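Local coordinates for DyP-type peroxidase (Thermobifida cellulosilytica, PDB 4GS1), which probably uses hydrogen peroxide to oxidise dyes and other organic substrates at a protein-bound heme, as other dye-decolorizing (DyP-type) peroxidases do, at residues Leu77-Glu82 / Ala170-Thr175; Ala35-Ala38 / Ile43-Arg46; Asp261-Arg264 / Leu270-Gly273. One frame throughout, in Å; residues are numbered along the deposited sequence.

Interaction 1: Leu77-Glu82 / Ala170-Thr175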
# COMPACT_ATOMS: atom_id res chain seq x y z
N LEU B 77 -17.95 -1.73 19.94
CA LEU B 77 -16.75 -1.91 20.76
C LEU B 77 -16.58 -3.36 21.24
O LEU B 77 -15.46 -3.89 21.21
CB LEU B 77 -16.76 -0.93 21.95
CG LEU B 77 -16.60 0.56 21.60
CD1 LEU B 77 -16.98 1.42 22.78
CD2 LEU B 77 -15.18 0.88 21.16
N ARG B 78 -17.67 -3.99 21.67
CA ARG B 78 -17.61 -5.39 22.10
C ARG B 78 -17.27 -6.31 20.93
O ARG B 78 -16.44 -7.21 21.07
CB ARG B 78 -18.92 -5.85 22.74
CG ARG B 78 -18.84 -7.28 23.29
CD ARG B 78 -20.20 -7.96 23.46
NE ARG B 78 -21.28 -7.01 23.72
CZ ARG B 78 -22.23 -6.72 22.84
NH1 ARG B 78 -22.26 -7.31 21.65
NH2 ARG B 78 -23.17 -5.83 23.16
N THR B 79 -17.90 -6.08 19.79
CA THR B 79 -17.67 -6.91 18.62
C THR B 79 -16.21 -6.85 18.17
O THR B 79 -15.58 -7.88 17.93
CB THR B 79 -18.62 -6.53 17.47
OG1 THR B 79 -19.97 -6.76 17.89
CG2 THR B 79 -18.33 -7.36 16.23
N TRP B 80 -15.67 -5.64 18.05
CA TRP B 80 -14.27 -5.49 17.66
C TRP B 80 -13.34 -6.13 18.69
O TRP B 80 -12.34 -6.74 18.33
CB TRP B 80 -13.89 -4.02 17.48
CG TRP B 80 -14.45 -3.36 16.23
CD1 TRP B 80 -14.74 -3.96 15.03
CD2 TRP B 80 -14.78 -1.98 16.09
NE1 TRP B 80 -15.23 -3.01 14.14
CE2 TRP B 80 -15.26 -1.79 14.77
CE3 TRP B 80 -14.70 -0.87 16.94
CZ2 TRP B 80 -15.66 -0.54 14.29
CZ3 TRP B 80 -15.11 0.37 16.46
CH2 TRP B 80 -15.59 0.52 15.15
N ALA B 81 -13.67 -6.01 19.97
CA ALA B 81 -12.84 -6.61 21.01
C ALA B 81 -12.85 -8.13 20.91
O ALA B 81 -11.81 -8.78 21.08
CB ALA B 81 -13.28 -6.15 22.39
N GLU B 82 -14.02 -8.70 20.63
CA GLU B 82 -14.13 -10.15 20.46
C GLU B 82 -13.30 -10.65 19.27
O GLU B 82 -12.60 -11.66 19.37
CB GLU B 82 -15.59 -10.57 20.29
CG GLU B 82 -16.41 -10.41 21.56
CD GLU B 82 -17.89 -10.59 21.34
OE1 GLU B 82 -18.33 -10.59 20.16
OE2 GLU B 82 -18.63 -10.72 22.34
N ALA B 170 -16.48 -5.51 8.40
CA ALA B 170 -17.72 -6.21 8.07
C ALA B 170 -18.44 -6.65 9.34
O ALA B 170 -19.68 -6.77 9.34
CB ALA B 170 -17.44 -7.39 7.17
N ALA B 171 -17.69 -6.89 10.41
CA ALA B 171 -18.27 -7.42 11.65
C ALA B 171 -19.26 -6.46 12.30
O ALA B 171 -20.21 -6.89 12.95
CB ALA B 171 -17.18 -7.82 12.63
N THR B 172 -19.04 -5.15 12.13
CA THR B 172 -19.87 -4.16 12.81
C THR B 172 -20.80 -3.38 11.89
O THR B 172 -21.54 -2.50 12.34
CB THR B 172 -19.02 -3.17 13.63
OG1 THR B 172 -18.02 -2.58 12.79
CG2 THR B 172 -18.32 -3.89 14.78
N ALA B 173 -20.75 -3.69 10.59
CA ALA B 173 -21.73 -3.14 9.66
C ALA B 173 -23.07 -3.80 9.97
O ALA B 173 -23.11 -4.99 10.25
CB ALA B 173 -21.31 -3.43 8.22
N PRO B 174 -24.18 -3.04 9.91
CA PRO B 174 -24.25 -1.65 9.48
C PRO B 174 -24.31 -0.67 10.65
O PRO B 174 -24.58 0.50 10.40
CB PRO B 174 -25.58 -1.61 8.72
CG PRO B 174 -26.45 -2.56 9.51
CD PRO B 174 -25.53 -3.63 10.08
N THR B 175 -24.07 -1.10 11.89
CA THR B 175 -24.13 -0.11 12.96
C THR B 175 -23.01 0.95 12.85
O THR B 175 -23.18 2.08 13.32
CB THR B 175 -24.27 -0.70 14.39
OG1 THR B 175 -23.15 -0.34 15.20
CG2 THR B 175 -24.44 -2.21 14.37
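Thr172 holds OG1 between its own N and carbonyl carbon (chi1 54°), which carries its methyl forward beside Trp80 and toward the methyl of Thr79. Trp80, with CG anti to the carbonyl carbon (chi1 -73°), brings its indole across the end of the Thr172 side chain at about a right angle. Thr172 CG2 lies over one face of the pyrrole ring, a CH-pi contact in which it is 3.6 Å from the centroid of the Trp80 five-membered ring. The same methyl also packs 3.8 Å from Thr79 CG2, where the two threonines slide past each other in opposite directions. The short methyl of Ala171 joins them, its CB 3.8 Å from Thr79 CG2, and lets the backbones come near. Threonine suits both helices because its methyl faces the apolar seam while its hydroxyl is satisfied locally: Thr79 OG1 bonds to Thr75 O, and Thr172 OG1 to Thr176 OG1. The indole NE1 is likewise bonded to Leu168 O, one turn back from Thr172. The C-terminal part of helix 158-172 thus packs on helix 66-90, and Trp80 reaches on to Phe56 of strand 50-58, Ile109 of strand 106-111, and Leu149 and Leu151 of strand 149-155.

Interaction 2: Ala35-Ala38 / Ile43-Arg46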
# COMPACT_ATOMS: atom_id res chain seq x y z
N ALA B 35 -0.53 -9.66 22.96
CA ALA B 35 -1.91 -9.19 23.05
C ALA B 35 -2.20 -8.51 24.38
O ALA B 35 -3.24 -7.87 24.54
CB ALA B 35 -2.88 -10.34 22.80
N ASN B 36 -1.28 -8.66 25.34
CA ASN B 36 -1.44 -8.06 26.66
C ASN B 36 -0.71 -6.72 26.82
O ASN B 36 -0.63 -6.17 27.92
CB ASN B 36 -0.98 -9.03 27.75
CG ASN B 36 -1.92 -10.20 27.92
OD1 ASN B 36 -3.15 -10.05 27.89
ND2 ASN B 36 -1.36 -11.39 28.11
N ALA B 37 -0.17 -6.21 25.72
CA ALA B 37 0.52 -4.91 25.73
C ALA B 37 -0.42 -3.81 26.21
O ALA B 37 -1.59 -3.77 25.83
CB ALA B 37 1.02 -4.59 24.34
N ALA B 38 0.10 -2.91 27.04
CA ALA B 38 -0.72 -1.87 27.67
C ALA B 38 -0.49 -0.51 27.03
O ALA B 38 0.62 -0.21 26.59
CB ALA B 38 -0.44 -1.80 29.16
N ILE B 43 0.92 0.37 20.45
CA ILE B 43 1.55 1.57 21.01
C ILE B 43 3.00 1.27 21.37
O ILE B 43 3.92 1.90 20.84
CB ILE B 43 0.78 2.08 22.25
CG1 ILE B 43 -0.66 2.47 21.85
CG2 ILE B 43 1.50 3.26 22.91
CD1 ILE B 43 -1.60 2.64 23.03
N SER B 44 3.20 0.29 22.24
CA SER B 44 4.54 -0.12 22.66
C SER B 44 5.02 -1.32 21.83
O SER B 44 4.28 -1.87 21.02
CB SER B 44 4.53 -0.51 24.13
OG SER B 44 3.74 -1.66 24.34
N GLY B 45 6.27 -1.72 22.04
CA GLY B 45 6.81 -2.88 21.35
C GLY B 45 7.27 -2.53 19.95
O GLY B 45 7.11 -1.39 19.50
N ARG B 46 7.85 -3.50 19.25
CA ARG B 46 8.26 -3.28 17.86
C ARG B 46 7.03 -3.03 17.00
O ARG B 46 6.03 -3.74 17.10
CB ARG B 46 9.05 -4.48 17.33
CG ARG B 46 10.51 -4.48 17.75
CD ARG B 46 11.21 -5.74 17.29
NE ARG B 46 10.68 -6.92 17.96
CZ ARG B 46 10.95 -8.18 17.60
NH1 ARG B 46 11.74 -8.42 16.56
NH2 ARG B 46 10.42 -9.19 18.27
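Ala37 and Ala38 face Ser44 across an irregular loop that links helix 21-30 to strand 50-58, the first strand of the N-terminal ferredoxin-like sheet. The chain doubles back here without forming a hairpin, and four residues separate the two segments. In the first segment, Ala35 leads into a turn at Asn36, whose backbone N is bonded to Asp34 OD1. The chain is extended at Ala37, whose methyl points toward the second segment. Ala37 CB stops 4.0 Å from Ser44 OG, a van der Waals approach between a small apolar group and a small polar one. Ala38 is also extended, but its methyl points away, so it meets the other segment through its backbone instead. Small residues suit a surface contact this slight, which buries 99 Å² in all, since short side chains let the two strands of the loop approach with little between them. Beyond Ser44, Gly45 adopts a positive phi of 82°, a conformation that favours glycine, and its N is bonded to Gln214 OE1; Arg46 then forms a salt bridge with Asp27 of helix 21-30. Ser44 OG sits between its own N and carbonyl carbon (chi1 66°), a rotation that sets it beside the Ala37 methyl and leaves it 4.1 Å from Ala38 O.

Interaction 3: Asp261-Arg264 / Leu270-Gly273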
# COMPACT_ATOMS: atom_id res chain seq x y z
N ASP B 261 21.02 21.77 2.58
CA ASP B 261 19.85 22.57 2.91
C ASP B 261 18.72 21.71 3.50
O ASP B 261 18.03 22.15 4.42
CB ASP B 261 19.36 23.37 1.69
CG ASP B 261 20.24 24.57 1.39
OD1 ASP B 261 20.92 25.07 2.32
OD2 ASP B 261 20.25 25.02 0.23
N ARG B 262 18.55 20.50 2.98
CA ARG B 262 17.56 19.58 3.54
C ARG B 262 17.89 19.27 4.99
O ARG B 262 17.00 19.18 5.84
CB ARG B 262 17.51 18.27 2.76
CG ARG B 262 17.02 18.42 1.33
CD ARG B 262 17.00 17.08 0.62
NE ARG B 262 17.01 17.26 -0.83
CZ ARG B 262 17.02 16.26 -1.71
NH1 ARG B 262 17.00 15.01 -1.30
NH2 ARG B 262 17.03 16.54 -3.01
N GLU B 263 19.18 19.09 5.26
CA GLU B 263 19.63 18.79 6.61
C GLU B 263 19.36 19.96 7.55
O GLU B 263 19.00 19.75 8.70
CB GLU B 263 21.12 18.41 6.62
CG GLU B 263 21.37 17.07 5.90
CD GLU B 263 22.83 16.68 5.78
OE1 GLU B 263 23.69 17.59 5.68
OE2 GLU B 263 23.11 15.46 5.75
N ARG B 264 19.50 21.18 7.04
CA ARG B 264 19.24 22.37 7.85
C ARG B 264 17.75 22.60 8.13
O ARG B 264 17.39 23.23 9.13
CB ARG B 264 19.86 23.62 7.23
CG ARG B 264 21.36 23.69 7.37
CD ARG B 264 21.97 24.81 6.52
NE ARG B 264 23.39 24.57 6.32
CZ ARG B 264 23.97 24.39 5.14
NH1 ARG B 264 23.26 24.46 4.01
NH2 ARG B 264 25.27 24.17 5.09
N LEU B 270 21.37 13.70 7.08
CA LEU B 270 20.53 12.72 6.39
C LEU B 270 21.14 11.32 6.42
O LEU B 270 20.43 10.34 6.64
CB LEU B 270 20.27 13.16 4.94
CG LEU B 270 18.99 13.94 4.64
CD1 LEU B 270 18.99 14.47 3.21
CD2 LEU B 270 17.75 13.07 4.88
N ASP B 271 22.45 11.22 6.21
CA ASP B 271 23.10 9.91 6.17
C ASP B 271 23.14 9.18 7.52
O ASP B 271 22.71 8.03 7.62
CB ASP B 271 24.49 9.98 5.52
CG ASP B 271 25.44 10.98 6.19
OD1 ASP B 271 25.00 11.81 7.02
OD2 ASP B 271 26.64 10.94 5.86
N THR B 272 23.62 9.86 8.54
CA THR B 272 23.82 9.23 9.85
C THR B 272 22.68 9.47 10.81
O THR B 272 22.55 8.77 11.81
CB THR B 272 25.08 9.77 10.53
OG1 THR B 272 24.91 11.18 10.75
CG2 THR B 272 26.32 9.54 9.66
N GLY B 273 21.89 10.50 10.56
CA GLY B 273 20.85 10.88 11.51
C GLY B 273 21.36 11.66 12.71
O GLY B 273 20.59 12.00 13.61
O HOH W 1 23.81 13.22 4.22
O HOH W 2 25.67 14.88 6.34
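Leu270 lays one branch of its isobutyl group against the aliphatic root of Arg262: Leu270 CD1 is 4.1 Å from Arg262 CB, and the two side chains cross obliquely. Arginine serves well here because its methylenes can cover a leucine while its charged end is used at a distance. The chain runs extended from CG to NE, carrying the guanidinium away to bond Leu257 O through NE and to make a cation-pi contact with Trp254.

The neighbouring Glu263 supplies the polar half of the contact. Its CB does not aim at the other segment, but the chain beyond CG is extended (chi2 176°), which brings the carboxylate to the start of the turn. Leu270 N donates to Glu263 OE2 over 2.8 Å in a nearly straight bond, 171° at the hydrogen. The donor approaches on the anti side of the oxygen and lies 24° out of the carboxylate plane. A water also donates to Glu263 OE2, at 2.8 Å, and weakly accepts from Asp271 N; a second water lies between Glu263 OE2 and Asp271 OD1. Glu263 thus ties helix 259-266 to the loop that follows it, and Arg200 holds that loop by its carbonyls, bonding Leu270 O and Asp271 O.

Glu263 OE2 and Asp271 OD1 come within 4.3 Å, a proximity that would disfavour both being charged. The backbone N-H and the water donating to Glu263 OE2 should offset part of that cost, and the arrangement is consistent with an ionised glutamate.

Overall arrangement
Interactions 1 and 3 belong to the N-terminal and C-terminal parts of the peroxidase respectively, its two related ferredoxin-like halves. They lie on opposite sides of the chain's centre, their own centres 45 Å apart. Interaction 2, in the loop leading into the N-terminal sheet, lies between them in distance, its centre 22 Å from that of interaction 1 and 31 Å from that of interaction 3. None touches another; even interactions 1 and 2 keep about 9 Å between nearest atoms. The heme is bound by residues of the C-terminal half, and interaction 3 approaches it, the Leu270 side chain lying about 7 Å away. Interaction 1 is instead plain helix packing.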